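Local coordinates for PlyCB (Streptococcus phage C1, PDB 4F87), which forms the eight-membered ring of cell-wall-binding subunits in the endolysin PlyC, which degrades streptococcal peptidoglycan so that phage progeny can escape the lysed host, at residues B[47-50]-B[51-55]. Numbering follows the deposited sequence.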
loop_
_atom_site.group_PDB
_atom_site.type_symbol
_atom_site.label_atom_id
_atom_site.label_comp_id
_atom_site.label_asym_id
_atom_site.label_seq_id
_atom_site.Cartn_x
_atom_site.Cartn_y
_atom_site.Cartn_z
ATOM N N GLN B 47 -28.410 3.586 -2.476
ATOM C CA GLN B 47 -27.903 4.566 -1.506
ATOM C C GLN B 47 -26.910 3.931 -0.533
ATOM O O GLN B 47 -25.898 4.561 -0.199
ATOM C CB GLN B 47 -29.055 5.249 -0.779
ATOM C CG GLN B 47 -29.930 6.057 -1.732
ATOM C CD GLN B 47 -31.201 6.540 -1.057
ATOM O OE1 GLN B 47 -31.945 5.798 -0.386
ATOM N NE2 GLN B 47 -31.519 7.789 -1.296
ATOM N N GLY B 48 -27.155 2.682 -0.136
ATOM C CA GLY B 48 -26.228 1.975 0.732
ATOM C C GLY B 48 -24.861 1.792 0.095
ATOM O O GLY B 48 -23.831 2.172 0.677
ATOM N N PHE B 49 -24.841 1.275 -1.160
ATOM C CA PHE B 49 -23.547 1.099 -1.820
ATOM C C PHE B 49 -22.879 2.408 -2.191
ATOM O O PHE B 49 -21.647 2.444 -2.224
ATOM C CB PHE B 49 -23.666 0.164 -3.029
ATOM C CG PHE B 49 -23.585 -1.271 -2.552
ATOM C CD1 PHE B 49 -22.352 -1.882 -2.339
ATOM C CD2 PHE B 49 -24.732 -1.968 -2.197
ATOM C CE1 PHE B 49 -22.261 -3.176 -1.814
ATOM C CE2 PHE B 49 -24.646 -3.263 -1.680
ATOM C CZ PHE B 49 -23.411 -3.858 -1.470
ATOM N N GLN B 50 -23.658 3.491 -2.375
ATOM C CA GLN B 50 -23.055 4.805 -2.637
ATOM C C GLN B 50 -22.222 5.291 -1.444
ATOM O O GLN B 50 -21.398 6.188 -1.617
ATOM C CB GLN B 50 -24.113 5.844 -3.027
ATOM C CG GLN B 50 -24.574 5.661 -4.469
ATOM C CD GLN B 50 -25.707 6.545 -4.882
ATOM O OE1 GLN B 50 -26.489 7.028 -4.053
ATOM N NE2 GLN B 50 -25.824 6.729 -6.208
ATOM N N GLN B 51 -22.367 4.673 -0.265
ATOM C CA GLN B 51 -21.523 5.057 0.873
ATOM C C GLN B 51 -20.132 4.449 0.761
ATOM O O GLN B 51 -19.215 4.930 1.453
ATOM C CB GLN B 51 -22.143 4.568 2.186
ATOM C CG GLN B 51 -23.516 5.204 2.469
ATOM C CD GLN B 51 -23.383 6.626 2.998
ATOM O OE1 GLN B 51 -23.039 6.864 4.163
ATOM N NE2 GLN B 51 -23.620 7.604 2.146
ATOM N N ILE B 52 -19.952 3.383 -0.050
ATOM C CA ILE B 52 -18.661 2.683 -0.094
ATOM C C ILE B 52 -18.034 2.550 -1.480
ATOM O O ILE B 52 -16.831 2.277 -1.542
ATOM C CB ILE B 52 -18.746 1.305 0.615
ATOM C CG1 ILE B 52 -19.794 0.362 -0.036
ATOM C CG2 ILE B 52 -18.969 1.456 2.131
ATOM C CD1 ILE B 52 -19.642 -1.142 0.395
ATOM N N ILE B 53 -18.808 2.698 -2.573
ATOM C CA ILE B 53 -18.218 2.597 -3.905
ATOM C C ILE B 53 -18.696 3.754 -4.767
ATOM O O ILE B 53 -19.775 4.304 -4.527
ATOM C CB ILE B 53 -18.494 1.222 -4.598
ATOM C CG1 ILE B 53 -19.994 0.923 -4.706
ATOM C CG2 ILE B 53 -17.711 0.077 -3.936
ATOM C CD1 ILE B 53 -20.343 -0.368 -5.484
ATOM N N PRO B 54 -17.925 4.099 -5.814
ATOM C CA PRO B 54 -18.379 5.172 -6.715
ATOM C C PRO B 54 -19.637 4.787 -7.492
ATOM O O PRO B 54 -19.944 3.597 -7.668
ATOM C CB PRO B 54 -17.205 5.382 -7.678
ATOM C CG PRO B 54 -16.258 4.287 -7.422
ATOM C CD PRO B 54 -16.591 3.573 -6.161
ATOM N N SER B 55 -20.353 5.811 -7.963
ATOM C CA SER B 55 -21.571 5.658 -8.750
ATOM C C SER B 55 -21.397 6.537 -9.988
ATOM O O SER B 55 -21.212 7.753 -9.886
ATOM C CB SER B 55 -22.750 6.104 -7.902
ATOM O OG SER B 55 -23.963 5.983 -8.621
HETATM O O HOH W 1 -25.691 7.173 0.272
HETATM O O HOH W 2 -20.779 6.812 -4.223
#
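Phe49 meets Ile52 and Ile53 on the packed side of the turn that follows helix 43-50. Each isoleucine lies alongside Phe49, pointing the same way, and ring and branched chains give this side its apolar surface: Phe49 CD1 is 3.9 Å from Ile52 CD1 and 4.0 Å from Ile53 CD1. Both isoleucines set CG1 between backbone N and carbonyl carbon (chi1 60° and 57°), and the branch reaches past Phe49 O to the ring. The same Phe49 O accepts two N-H groups: Ile53 N, 2.9 Å from Phe49 O, approaches almost head-on (C=O...N 174°), whereas Ile52 N comes from above the carbonyl plane. Gly48, whose lack of a side chain suits its buried place, accepts at O from Gln51 N, three residues on (3.0 Å).

The other side is polar and watery, which suits glutamines. The long amide of Gln50 spans to the serine hydroxyl, NE2 lying 3.1 Å from Ser55 OG, which is in the amide plane. One water joins Gln51 NE2 to Gln47 O; a second donates to Gln50 O and Ile53 O, spanning the turn.

Ser55 opens strand 55-57, outermost within this chain and parallel to strand 16-20, whose Leu18 touches Phe49, Gln50 and Ser55. Its side chain is about 4 Å from that of Tyr29, which interacts with the host cell wall. Ile66 of a neighbouring subunit packs on Phe49, so this apolar side continues into a subunit interface.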